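Local coordinates for TATA-box-binding protein (Sulfolobus acidocaldarius, PDB 1MP9) that probably acts as a general transcription factor that binds the TATA box promoter element near the start of archaeal genes, at residues 111-116 with 158-163; 136-141 with 151-156; 20-25 with 69-74; 45-50 with 62-67; 143-148 with 175-180. All coordinates share one frame; numbering follows the deposited sequence.

Interaction 1: residues 111-116 with 158-163; sequences ASANLH and GKMVIT
A113 and M160 face each other as a hydrogen-bonded pair where strand 103-114 runs antiparallel to strand 159-165, in the curved sheet of the TBP saddle. A113 N donates to M160 O and M160 N to A113 O, both at 2.9 Å. A111 and I162 form the next such pair. The bond from I162 N to A111 O is nearly straight, at 174°. The tight side carries A111, A113, M160 and I162, and lies under helix 168-184. There I162 CD1 closes on A113 CB at 3.8 Å. L115 lies across M160, and its CD2 meets M160 SD at 3.8 Å. In L115, chi1 of -65° sets CG beside the backbone N, and L115 CG then lies 3.4 Å from G158 O. An alanine in place of L115 is likely to open a gap beside M160 SD and against V175 of the helix. Between the two strands the other face is looser. S112, N114 and K159 have few contacts across the strands there. S112 OG turns to E16, and the K159 chain leads outward to a cation-pi contact with F155. This face, with V161, is probably the concave one that binds DNA, as in TBP complexes of known structure. Q137 of the second subunit packs on S112 and V161. At the end of the strands, L115 N donates to G158 O at 2.9 Å, from 41° out of the carbonyl plane.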
# COMPACT_ATOMS: atom_id res chain seq x y z
N ALA A 111 -0.47 -11.13 -5.47
CA ALA A 111 0.56 -11.77 -6.30
C ALA A 111 1.87 -11.11 -6.05
O ALA A 111 1.93 -10.01 -5.49
CB ALA A 111 0.25 -11.60 -7.81
N SER A 112 2.93 -11.79 -6.46
CA SER A 112 4.25 -11.20 -6.36
C SER A 112 4.76 -11.15 -7.81
O SER A 112 4.17 -11.77 -8.72
CB SER A 112 5.21 -12.03 -5.51
OG SER A 112 5.34 -13.35 -6.01
N ALA A 113 5.81 -10.36 -8.02
CA ALA A 113 6.43 -10.28 -9.32
C ALA A 113 7.90 -10.01 -9.15
O ALA A 113 8.34 -9.47 -8.12
CB ALA A 113 5.82 -9.18 -10.17
N ASN A 114 8.66 -10.40 -10.17
CA ASN A 114 10.08 -10.14 -10.22
C ASN A 114 10.28 -9.40 -11.52
O ASN A 114 10.10 -10.00 -12.60
CB ASN A 114 10.88 -11.42 -10.31
CG ASN A 114 11.80 -11.60 -9.15
OD1 ASN A 114 11.34 -11.78 -8.00
ND2 ASN A 114 13.11 -11.56 -9.43
N LEU A 115 10.66 -8.13 -11.45
CA LEU A 115 10.86 -7.35 -12.67
C LEU A 115 12.21 -7.68 -13.29
O LEU A 115 12.43 -7.39 -14.44
CB LEU A 115 10.83 -5.85 -12.38
CG LEU A 115 9.49 -5.30 -11.89
CD1 LEU A 115 9.66 -3.80 -11.58
CD2 LEU A 115 8.43 -5.49 -12.94
N HIS A 116 13.11 -8.27 -12.51
CA HIS A 116 14.44 -8.64 -13.03
C HIS A 116 15.31 -7.49 -13.48
O HIS A 116 16.07 -7.58 -14.45
CB HIS A 116 14.31 -9.67 -14.15
CG HIS A 116 14.03 -11.04 -13.64
ND1 HIS A 116 15.01 -11.85 -13.11
CD2 HIS A 116 12.86 -11.71 -13.46
CE1 HIS A 116 14.47 -12.95 -12.63
NE2 HIS A 116 13.16 -12.89 -12.82
N GLY A 158 13.64 -5.18 -7.51
CA GLY A 158 12.79 -5.52 -8.64
C GLY A 158 11.62 -6.38 -8.21
O GLY A 158 10.70 -6.66 -8.99
N LYS A 159 11.67 -6.84 -6.96
CA LYS A 159 10.59 -7.63 -6.41
C LYS A 159 9.41 -6.71 -6.18
O LYS A 159 9.57 -5.53 -5.91
CB LYS A 159 10.98 -8.26 -5.10
CG LYS A 159 9.84 -9.01 -4.41
CD LYS A 159 10.35 -9.72 -3.16
CE LYS A 159 10.66 -8.76 -2.00
NZ LYS A 159 11.36 -9.44 -0.85
N MET A 160 8.22 -7.26 -6.29
CA MET A 160 7.01 -6.46 -6.13
C MET A 160 5.93 -7.31 -5.55
O MET A 160 5.93 -8.54 -5.71
CB MET A 160 6.45 -6.01 -7.49
CG MET A 160 7.08 -4.88 -8.23
SD MET A 160 6.27 -4.89 -9.91
CE MET A 160 4.59 -4.37 -9.48
N VAL A 161 4.99 -6.64 -4.90
CA VAL A 161 3.83 -7.31 -4.38
C VAL A 161 2.64 -6.54 -5.02
O VAL A 161 2.64 -5.29 -5.09
CB VAL A 161 3.75 -7.20 -2.86
CG1 VAL A 161 2.42 -7.81 -2.37
CG2 VAL A 161 4.91 -7.96 -2.22
N ILE A 162 1.66 -7.27 -5.52
CA ILE A 162 0.52 -6.62 -6.15
C ILE A 162 -0.76 -7.08 -5.44
O ILE A 162 -1.01 -8.29 -5.36
CB ILE A 162 0.39 -7.00 -7.64
CG1 ILE A 162 1.67 -6.67 -8.41
CG2 ILE A 162 -0.80 -6.25 -8.25
CD1 ILE A 162 2.76 -7.77 -8.36
N THR A 163 -1.56 -6.16 -4.93
CA THR A 163 -2.79 -6.56 -4.27
C THR A 163 -3.99 -5.68 -4.72
O THR A 163 -3.81 -4.53 -5.13
CB THR A 163 -2.64 -6.49 -2.70
OG1 THR A 163 -3.85 -6.91 -2.08
CG2 THR A 163 -2.35 -5.05 -2.23

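Interaction 2: residues 136-141 with 151-156; sequences EQFPGL and VLLIFS
F155 reaches back over the loop 136-141 and carries the aromatic part of the contact. Its CB leaves the strand end, and chi1 of -58° sets CG beside its own backbone N. This swings one long side of the ring toward the loop. F155 CD2 lies 3.9 Å from G140 CA. F155 CE2 meets F138 CZ at 3.9 Å, with P139 CG at the ring edge 4.1 Å away. F155 CZ, at the tip, meets F138 CZ at 3.9 Å. The two rings are oblique, with their planes at 47°. F138 CZ also touches L153 CD2 at 4.0 Å. A serine at F155 would probably strip F138 CZ of its aromatic neighbour and leave P139 CG and G140 CA without their ring contact. The backbones are joined by a hydrogen-bonded antiparallel pair. L141 N donates to I154 O, and I154 N returns a bond to L141 O, each at 2.9 Å. A water continues the link, donating to P139 O and accepting from S156 N at 2.9 Å. Phenylalanine pairs at this place in other TBPs wedge into TATA-box DNA, and F138 with F155 is consistent with that role. In this crystal F138 instead meets F138 of the second subunit. L141 and I154 point to the opposite face, where L141 packs on helix 121-127, while L153 lies beside V161 of strand 159-165.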
# COMPACT_ATOMS: atom_id res chain seq x y z
N GLU A 136 12.81 5.01 5.88
CA GLU A 136 12.91 4.80 7.31
C GLU A 136 11.59 4.22 7.85
O GLU A 136 11.56 3.74 8.97
CB GLU A 136 13.23 6.13 8.03
CG GLU A 136 14.67 6.61 7.87
CD GLU A 136 15.54 6.39 9.13
OE1 GLU A 136 15.12 6.81 10.25
OE2 GLU A 136 16.65 5.82 8.99
N GLN A 137 10.51 4.27 7.07
CA GLN A 137 9.23 3.70 7.54
C GLN A 137 8.87 2.38 6.86
O GLN A 137 8.30 1.48 7.50
CB GLN A 137 8.06 4.68 7.32
CG GLN A 137 8.26 6.05 7.94
CD GLN A 137 8.41 5.98 9.46
OE1 GLN A 137 7.64 5.31 10.13
NE2 GLN A 137 9.41 6.66 10.00
N PHE A 138 9.16 2.27 5.57
CA PHE A 138 8.86 1.04 4.82
C PHE A 138 9.96 1.01 3.79
O PHE A 138 10.22 2.00 3.12
CB PHE A 138 7.47 1.12 4.17
CG PHE A 138 7.16 -0.03 3.25
CD1 PHE A 138 6.86 -1.28 3.77
CD2 PHE A 138 7.17 0.13 1.87
CE1 PHE A 138 6.58 -2.35 2.92
CE2 PHE A 138 6.90 -0.93 1.03
CZ PHE A 138 6.60 -2.17 1.55
N PRO A 139 10.62 -0.15 3.60
CA PRO A 139 11.71 -0.22 2.64
C PRO A 139 11.39 -0.11 1.15
O PRO A 139 12.27 0.13 0.32
CB PRO A 139 12.41 -1.51 3.03
CG PRO A 139 11.21 -2.40 3.39
CD PRO A 139 10.33 -1.47 4.20
N GLY A 140 10.13 -0.25 0.79
CA GLY A 140 9.81 -0.15 -0.62
C GLY A 140 9.04 1.11 -0.96
O GLY A 140 8.84 1.97 -0.09
N LEU A 141 8.65 1.23 -2.23
CA LEU A 141 7.86 2.34 -2.75
C LEU A 141 6.43 1.80 -2.87
O LEU A 141 6.22 0.70 -3.40
CB LEU A 141 8.38 2.75 -4.13
CG LEU A 141 7.68 3.98 -4.79
CD1 LEU A 141 8.66 4.73 -5.67
CD2 LEU A 141 6.49 3.56 -5.59
N VAL A 151 -2.78 -1.93 -5.40
CA VAL A 151 -1.75 -1.23 -4.66
C VAL A 151 -0.49 -2.06 -4.92
O VAL A 151 -0.52 -3.29 -4.89
CB VAL A 151 -2.05 -1.17 -3.15
CG1 VAL A 151 -0.80 -0.70 -2.40
CG2 VAL A 151 -3.23 -0.19 -2.87
N LEU A 152 0.60 -1.37 -5.22
CA LEU A 152 1.85 -2.04 -5.50
C LEU A 152 2.91 -1.74 -4.46
O LEU A 152 3.03 -0.61 -4.03
CB LEU A 152 2.42 -1.55 -6.83
CG LEU A 152 1.53 -1.59 -8.06
CD1 LEU A 152 2.33 -1.04 -9.28
CD2 LEU A 152 1.05 -3.03 -8.29
N LEU A 153 3.68 -2.76 -4.07
CA LEU A 153 4.82 -2.57 -3.15
C LEU A 153 5.96 -2.88 -4.13
O LEU A 153 5.97 -3.93 -4.74
CB LEU A 153 4.82 -3.59 -2.01
CG LEU A 153 3.54 -3.62 -1.18
CD1 LEU A 153 3.70 -4.63 -0.05
CD2 LEU A 153 3.26 -2.24 -0.57
N ILE A 154 6.90 -1.96 -4.30
CA ILE A 154 8.00 -2.12 -5.27
C ILE A 154 9.33 -1.96 -4.55
O ILE A 154 9.59 -0.93 -3.93
CB ILE A 154 7.90 -1.03 -6.37
CG1 ILE A 154 6.54 -1.12 -7.07
CG2 ILE A 154 9.09 -1.15 -7.39
CD1 ILE A 154 6.28 0.16 -7.93
N PHE A 155 10.16 -2.98 -4.64
CA PHE A 155 11.44 -2.94 -3.94
C PHE A 155 12.57 -2.71 -4.91
O PHE A 155 12.46 -3.02 -6.12
CB PHE A 155 11.63 -4.24 -3.16
CG PHE A 155 10.53 -4.52 -2.16
CD1 PHE A 155 9.46 -5.35 -2.49
CD2 PHE A 155 10.57 -3.96 -0.88
CE1 PHE A 155 8.44 -5.62 -1.56
CE2 PHE A 155 9.55 -4.22 0.06
CZ PHE A 155 8.48 -5.06 -0.30
N SER A 156 13.66 -2.19 -4.39
CA SER A 156 14.80 -1.85 -5.22
C SER A 156 15.34 -3.05 -5.98
O SER A 156 15.88 -2.88 -7.07
CB SER A 156 15.88 -1.18 -4.37
OG SER A 156 16.48 -2.14 -3.53
O HOH W 1 13.48 -1.75 -1.56

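Interaction 3: residues 20-25 with 69-74; sequences ATVTLD and MVVTGA
M69 O is gripped by groups from two neighbouring residues. V22 N donates to it at 2.8 Å, in the carbonyl plane, and T21 CA adds a CA-H...O contact to M69 O at 3.3 Å. M69 N in turn donates to V22 O at 2.8 Å. A20 O has a matching pair of partners: V71 N at 2.8 Å and V70 CA at 3.4 Å. The strands 20-23 and 69-72 run antiparallel, with A20-V71 and V22-M69 as hydrogen-bonded pairs and T21-V70 as the non-hydrogen-bonded pair between them. They belong to the first repeat of the TBP saddle. On the face of A20, V22, M69 and V71 the packing is apolar. The M69 chain leaves CB with CG trans to its backbone N (chi1 -179°), then bends at chi3. The bend brings M69 CE back over V22, 3.7 Å from V22 CB and 3.9 Å from V22 CG1. M69 and V22 lie side by side and point the same way. Helix 77-93 covers this face, with V84 on V22 and I87 on M69. T21 and V70 point to the opposite face, where F126 of the second subunit packs on V70. Main-chain bonds thus fix the pairing of the strands. The side chains add an apolar layer under the helix, with no charged group in the bonds across the strands.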
# COMPACT_ATOMS: atom_id res chain seq x y z
N ALA A 20 -11.63 -15.63 -1.97
CA ALA A 20 -12.89 -15.63 -2.69
C ALA A 20 -14.07 -15.90 -1.74
O ALA A 20 -13.90 -16.41 -0.64
CB ALA A 20 -12.88 -16.73 -3.83
N THR A 21 -15.25 -15.58 -2.24
CA THR A 21 -16.49 -15.75 -1.53
C THR A 21 -17.38 -16.78 -2.23
O THR A 21 -17.43 -16.83 -3.46
CB THR A 21 -17.23 -14.40 -1.47
OG1 THR A 21 -16.70 -13.63 -0.39
CG2 THR A 21 -18.69 -14.59 -1.25
N VAL A 22 -18.05 -17.63 -1.44
CA VAL A 22 -18.96 -18.62 -1.99
C VAL A 22 -20.25 -18.46 -1.22
O VAL A 22 -20.28 -18.66 -0.00
CB VAL A 22 -18.46 -20.07 -1.81
CG1 VAL A 22 -19.51 -21.05 -2.39
CG2 VAL A 22 -17.16 -20.26 -2.52
N THR A 23 -21.31 -18.07 -1.92
CA THR A 23 -22.58 -17.87 -1.26
C THR A 23 -23.38 -19.16 -1.28
O THR A 23 -23.63 -19.73 -2.35
CB THR A 23 -23.37 -16.74 -1.93
OG1 THR A 23 -22.54 -15.57 -1.98
CG2 THR A 23 -24.61 -16.42 -1.14
N LEU A 24 -23.74 -19.65 -0.10
CA LEU A 24 -24.51 -20.89 -0.02
C LEU A 24 -26.01 -20.61 0.05
O LEU A 24 -26.81 -21.52 0.29
CB LEU A 24 -24.07 -21.72 1.19
CG LEU A 24 -22.61 -22.14 1.18
CD1 LEU A 24 -22.36 -23.16 2.28
CD2 LEU A 24 -22.25 -22.75 -0.17
N ASP A 25 -26.37 -19.34 -0.15
CA ASP A 25 -27.76 -18.88 -0.16
C ASP A 25 -28.68 -19.65 0.81
O ASP A 25 -29.56 -20.40 0.39
CB ASP A 25 -28.31 -18.95 -1.60
CG ASP A 25 -29.66 -18.25 -1.77
OD1 ASP A 25 -29.82 -17.10 -1.30
OD2 ASP A 25 -30.56 -18.86 -2.38
N MET A 69 -19.45 -17.95 2.55
CA MET A 69 -18.24 -18.66 2.92
C MET A 69 -17.03 -17.92 2.30
O MET A 69 -17.04 -17.52 1.14
CB MET A 69 -18.35 -20.10 2.42
CG MET A 69 -17.19 -21.00 2.74
SD MET A 69 -17.69 -22.75 2.45
CE MET A 69 -17.69 -22.76 0.61
N VAL A 70 -15.99 -17.69 3.11
CA VAL A 70 -14.79 -17.04 2.58
C VAL A 70 -13.74 -18.15 2.49
O VAL A 70 -13.49 -18.83 3.47
CB VAL A 70 -14.28 -15.93 3.51
CG1 VAL A 70 -12.91 -15.39 2.96
CG2 VAL A 70 -15.31 -14.76 3.58
N VAL A 71 -13.14 -18.31 1.31
CA VAL A 71 -12.12 -19.34 1.09
C VAL A 71 -10.79 -18.66 0.78
O VAL A 71 -10.71 -17.80 -0.11
CB VAL A 71 -12.56 -20.27 -0.05
CG1 VAL A 71 -11.49 -21.33 -0.32
CG2 VAL A 71 -13.88 -20.95 0.35
N THR A 72 -9.75 -19.05 1.51
CA THR A 72 -8.45 -18.45 1.33
C THR A 72 -7.36 -19.50 1.22
O THR A 72 -7.49 -20.60 1.78
CB THR A 72 -8.17 -17.49 2.51
OG1 THR A 72 -6.96 -16.79 2.28
CG2 THR A 72 -8.05 -18.29 3.83
N GLY A 73 -6.29 -19.17 0.50
CA GLY A 73 -5.19 -20.11 0.35
C GLY A 73 -4.88 -20.62 -1.05
O GLY A 73 -3.72 -20.96 -1.34
N ALA A 74 -5.88 -20.67 -1.93
CA ALA A 74 -5.66 -21.17 -3.30
C ALA A 74 -4.73 -20.24 -4.08
O ALA A 74 -4.77 -19.01 -3.89
CB ALA A 74 -6.98 -21.31 -4.03

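Interaction 4: residues 45-50 with 62-67; sequences DQFPGL and LIFKSG
L50 and I63 make the polar part of this contact through their backbones. L50 N donates to I63 O at 2.8 Å, and I63 N donates to L50 O at 2.7 Å, as an antiparallel hydrogen-bonded pair. Water 2 adds a bridge: it donates to P48 O and accepts from K65 N. Beyond the strand, F64 to G67 form a type I turn closed by G67 N to F64 O. The aromatic part is made by F47 and F64. F47 CZ sits at the edge of the F64 ring, 3.9 Å from F64 CZ, and the ring planes stand at 60°. P48 CG comes to the same ring edge at F64 CE2, 4.0 Å away. G49 N approaches F64 CE2 obliquely. L62 CD1 crosses to F47 CZ at 4.0 Å, aliphatic on aromatic. The aliphatic part joins L50 and I63, whose side chains meet at L50 CB and I63 CB, 4.2 Å apart. The two rings occupy the place of a DNA-wedging phenylalanine pair in other TBPs, and probably serve likewise. Here L127 of the second subunit packs on F47 and P48. On the other face L50 rests on helix 30-36, and I63 lies against M69 of strand 68-72.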
# COMPACT_ATOMS: atom_id res chain seq x y z
N ASP A 45 -17.34 -16.45 20.60
CA ASP A 45 -16.78 -15.42 21.49
C ASP A 45 -15.44 -14.92 20.94
O ASP A 45 -14.95 -13.86 21.35
CB ASP A 45 -16.55 -15.95 22.91
CG ASP A 45 -17.84 -16.18 23.67
OD1 ASP A 45 -18.80 -15.38 23.51
OD2 ASP A 45 -17.87 -17.18 24.43
N GLN A 46 -14.84 -15.67 20.02
CA GLN A 46 -13.55 -15.29 19.44
C GLN A 46 -13.62 -14.84 17.98
O GLN A 46 -12.90 -13.93 17.58
CB GLN A 46 -12.58 -16.46 19.54
CG GLN A 46 -12.03 -16.69 20.93
CD GLN A 46 -10.95 -17.76 20.91
OE1 GLN A 46 -11.21 -18.92 20.57
NE2 GLN A 46 -9.72 -17.38 21.25
N PHE A 47 -14.46 -15.50 17.19
CA PHE A 47 -14.61 -15.18 15.78
C PHE A 47 -16.01 -15.60 15.35
O PHE A 47 -16.44 -16.70 15.69
CB PHE A 47 -13.56 -15.91 14.96
CG PHE A 47 -13.52 -15.49 13.52
CD1 PHE A 47 -13.02 -14.24 13.16
CD2 PHE A 47 -14.01 -16.33 12.52
CE1 PHE A 47 -13.01 -13.83 11.83
CE2 PHE A 47 -14.00 -15.93 11.20
CZ PHE A 47 -13.49 -14.67 10.85
N PRO A 48 -16.73 -14.75 14.59
CA PRO A 48 -18.10 -15.04 14.13
C PRO A 48 -18.31 -16.20 13.19
O PRO A 48 -19.44 -16.70 13.06
CB PRO A 48 -18.57 -13.73 13.52
CG PRO A 48 -17.29 -13.07 13.05
CD PRO A 48 -16.21 -13.49 14.02
N GLY A 49 -17.24 -16.65 12.55
CA GLY A 49 -17.40 -17.76 11.62
C GLY A 49 -16.83 -19.09 12.06
O GLY A 49 -15.97 -19.14 12.94
N LEU A 50 -17.35 -20.16 11.45
CA LEU A 50 -16.87 -21.51 11.69
C LEU A 50 -15.64 -21.63 10.77
O LEU A 50 -15.68 -21.27 9.58
CB LEU A 50 -17.94 -22.56 11.27
CG LEU A 50 -17.58 -24.02 11.56
CD1 LEU A 50 -18.86 -24.79 11.92
CD2 LEU A 50 -16.86 -24.64 10.35
N LEU A 62 -13.86 -19.98 5.92
CA LEU A 62 -14.54 -19.38 7.08
C LEU A 62 -16.01 -19.36 6.68
O LEU A 62 -16.36 -18.74 5.67
CB LEU A 62 -14.03 -17.95 7.31
CG LEU A 62 -12.50 -17.85 7.40
CD1 LEU A 62 -12.08 -16.42 7.50
CD2 LEU A 62 -12.00 -18.62 8.65
N ILE A 63 -16.84 -20.02 7.49
CA ILE A 63 -18.26 -20.16 7.20
C ILE A 63 -19.13 -19.34 8.15
O ILE A 63 -19.12 -19.54 9.37
CB ILE A 63 -18.66 -21.67 7.23
CG1 ILE A 63 -17.81 -22.42 6.20
CG2 ILE A 63 -20.13 -21.87 6.86
CD1 ILE A 63 -17.90 -23.95 6.31
N PHE A 64 -19.88 -18.40 7.59
CA PHE A 64 -20.73 -17.54 8.40
C PHE A 64 -22.20 -17.95 8.43
O PHE A 64 -22.67 -18.65 7.54
CB PHE A 64 -20.57 -16.09 7.95
CG PHE A 64 -19.15 -15.61 8.03
CD1 PHE A 64 -18.25 -15.84 6.97
CD2 PHE A 64 -18.68 -15.01 9.21
CE1 PHE A 64 -16.89 -15.48 7.09
CE2 PHE A 64 -17.33 -14.65 9.34
CZ PHE A 64 -16.44 -14.88 8.29
N LYS A 65 -22.91 -17.53 9.48
CA LYS A 65 -24.33 -17.86 9.64
C LYS A 65 -25.15 -17.47 8.42
O LYS A 65 -26.14 -18.10 8.11
CB LYS A 65 -24.91 -17.16 10.87
CG LYS A 65 -24.27 -17.60 12.17
CD LYS A 65 -24.96 -17.00 13.40
CE LYS A 65 -24.82 -15.49 13.44
NZ LYS A 65 -25.33 -14.94 14.74
N SER A 66 -24.74 -16.42 7.73
CA SER A 66 -25.46 -15.95 6.55
C SER A 66 -25.32 -16.89 5.36
O SER A 66 -25.95 -16.67 4.33
CB SER A 66 -24.93 -14.60 6.13
OG SER A 66 -23.59 -14.75 5.67
N GLY A 67 -24.47 -17.92 5.50
CA GLY A 67 -24.25 -18.85 4.41
C GLY A 67 -23.10 -18.39 3.52
O GLY A 67 -22.72 -19.08 2.55
O HOH W 2 -21.36 -15.93 11.44

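Interaction 5: residues 143-148 with 175-180; sequences YRMDEP and VKKIFD
K177 stretches toward E147 because its CG lies trans to its own backbone N (chi1 -168°) and the rest of the chain is extended. NZ ends in the plane of the E147 carbonyl and donates to E147 O. The modelled separation of K177 NZ and E147 O, 2.5 Å, is short, so its exact length is doubtful. I178, one residue on, turns at its second torsion (chi2 67°) and sets CD1 over the Y143 ring. I178 CD1 stands 4.2 Å from the centroid of the Y143 ring, only 7° off the normal. This is a CH-pi contact on one face of the ring. M145 touches both K177 and I178. Its chain bends at the last torsion, and M145 CE meets K177 CD at 4.0 Å and I178 CB at 4.4 Å. The helix 168-184 crosses the sheet of the TBP saddle here, on the face away from the phenylalanine pair F138 and F155. M160 and I162 of strand 159-165 continue the same helix-sheet layer, and L152 and I154 of strand 150-154 also touch I178. The outer edge is more exposed. There E147 CB lies 3.9 Å from K177 NZ, while its carboxylate OE1 remains 5.4 Å from that nitrogen. Any attraction between the two charges would therefore act over a distance. A cis peptide precedes P148, which packs on A174 of the helix.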
# COMPACT_ATOMS: atom_id res chain seq x y z
N TYR A 143 2.77 2.28 -4.45
CA TYR A 143 2.10 2.98 -5.54
C TYR A 143 0.62 2.56 -5.59
O TYR A 143 0.29 1.37 -5.68
CB TYR A 143 2.80 2.63 -6.86
CG TYR A 143 2.27 3.38 -8.05
CD1 TYR A 143 2.71 4.66 -8.33
CD2 TYR A 143 1.32 2.81 -8.89
CE1 TYR A 143 2.22 5.38 -9.43
CE2 TYR A 143 0.81 3.51 -9.99
CZ TYR A 143 1.27 4.81 -10.25
OH TYR A 143 0.81 5.52 -11.35
N ARG A 144 -0.26 3.53 -5.46
CA ARG A 144 -1.70 3.27 -5.51
C ARG A 144 -2.09 3.52 -6.97
O ARG A 144 -2.10 4.67 -7.45
CB ARG A 144 -2.43 4.23 -4.57
CG ARG A 144 -3.95 3.92 -4.51
CD ARG A 144 -4.65 4.79 -3.48
NE ARG A 144 -6.10 4.51 -3.41
CZ ARG A 144 -6.88 4.71 -2.35
NH1 ARG A 144 -6.38 5.18 -1.20
NH2 ARG A 144 -8.19 4.48 -2.46
N MET A 145 -2.40 2.44 -7.68
CA MET A 145 -2.74 2.51 -9.10
C MET A 145 -4.24 2.56 -9.28
O MET A 145 -4.98 1.94 -8.51
CB MET A 145 -2.19 1.27 -9.82
CG MET A 145 -2.36 1.25 -11.36
SD MET A 145 -1.38 -0.11 -12.10
CE MET A 145 0.24 0.80 -12.32
N ASP A 146 -4.69 3.31 -10.28
CA ASP A 146 -6.12 3.45 -10.53
C ASP A 146 -6.62 2.46 -11.56
O ASP A 146 -7.68 1.87 -11.37
CB ASP A 146 -6.43 4.88 -10.96
CG ASP A 146 -6.23 5.86 -9.83
OD1 ASP A 146 -6.02 7.06 -10.11
OD2 ASP A 146 -6.29 5.42 -8.65
N GLU A 147 -5.85 2.22 -12.62
CA GLU A 147 -6.28 1.25 -13.62
C GLU A 147 -5.17 0.27 -13.95
O GLU A 147 -4.18 0.63 -14.59
CB GLU A 147 -6.74 1.98 -14.91
CG GLU A 147 -8.20 2.42 -14.88
CD GLU A 147 -8.64 3.19 -16.14
OE1 GLU A 147 -8.19 2.83 -17.27
OE2 GLU A 147 -9.43 4.17 -16.01
N PRO A 148 -5.28 -0.98 -13.47
CA PRO A 148 -6.38 -1.49 -12.64
C PRO A 148 -6.28 -0.89 -11.24
O PRO A 148 -5.28 -0.27 -10.90
CB PRO A 148 -6.12 -2.98 -12.62
CG PRO A 148 -4.60 -3.04 -12.62
CD PRO A 148 -4.25 -2.02 -13.67
N VAL A 175 1.56 -5.00 -13.62
CA VAL A 175 3.01 -5.23 -13.61
C VAL A 175 3.65 -4.65 -14.86
O VAL A 175 4.58 -3.87 -14.77
CB VAL A 175 3.35 -6.77 -13.45
CG1 VAL A 175 4.85 -7.01 -13.61
CG2 VAL A 175 2.89 -7.26 -12.06
N LYS A 176 3.14 -5.00 -16.05
CA LYS A 176 3.69 -4.45 -17.29
C LYS A 176 3.58 -2.92 -17.30
O LYS A 176 4.46 -2.25 -17.81
CB LYS A 176 2.98 -4.99 -18.56
CG LYS A 176 3.57 -4.34 -19.84
CD LYS A 176 2.89 -4.68 -21.16
CE LYS A 176 3.43 -3.79 -22.35
NZ LYS A 176 4.92 -3.79 -22.43
N LYS A 177 2.49 -2.39 -16.76
CA LYS A 177 2.32 -0.94 -16.75
C LYS A 177 3.37 -0.20 -15.92
O LYS A 177 3.98 0.75 -16.41
CB LYS A 177 0.92 -0.58 -16.22
CG LYS A 177 0.48 0.89 -16.41
CD LYS A 177 -1.04 0.99 -16.14
CE LYS A 177 -1.50 2.44 -15.89
NZ LYS A 177 -3.00 2.53 -15.79
N ILE A 178 3.62 -0.63 -14.69
CA ILE A 178 4.59 0.07 -13.88
C ILE A 178 5.97 -0.16 -14.42
O ILE A 178 6.83 0.72 -14.34
CB ILE A 178 4.48 -0.33 -12.37
CG1 ILE A 178 5.26 0.66 -11.50
CG2 ILE A 178 4.94 -1.72 -12.15
CD1 ILE A 178 4.68 2.04 -11.47
N PHE A 179 6.20 -1.33 -15.01
CA PHE A 179 7.50 -1.62 -15.61
C PHE A 179 7.76 -0.62 -16.74
O PHE A 179 8.80 0.01 -16.81
CB PHE A 179 7.54 -3.05 -16.21
CG PHE A 179 8.78 -3.31 -17.05
CD1 PHE A 179 10.00 -3.57 -16.44
CD2 PHE A 179 8.71 -3.31 -18.44
CE1 PHE A 179 11.17 -3.82 -17.22
CE2 PHE A 179 9.87 -3.56 -19.23
CZ PHE A 179 11.10 -3.82 -18.60
N ASP A 180 6.80 -0.49 -17.64
CA ASP A 180 6.93 0.43 -18.77
C ASP A 180 7.10 1.86 -18.28
O ASP A 180 7.90 2.61 -18.84
CB ASP A 180 5.69 0.34 -19.65
CG ASP A 180 5.64 -0.95 -20.43
OD1 ASP A 180 4.54 -1.35 -20.90
OD2 ASP A 180 6.71 -1.57 -20.58

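Interactions 1, 2 and 5 lie in the second repeat, interactions 3 and 4 in the first. Interactions 1 and 3 are the buried strand pairs of the two halves, with centres about 26 Å apart. Interactions 2 and 4 correspond in the same way: each joins a loop to a strand end through two phenylalanines and a water, though interaction 4 is less buried. Interaction 5 differs in joining helix to strand, with apolar contacts inside and a lysine at the rim. V175 and I178 of its helix also pack on the strand pair of interaction 1. Interactions 1 and 2 meet along strands 159-165 and 150-154, as 3 and 4 do along 68-72 and 59-63. All five touch the second subunit.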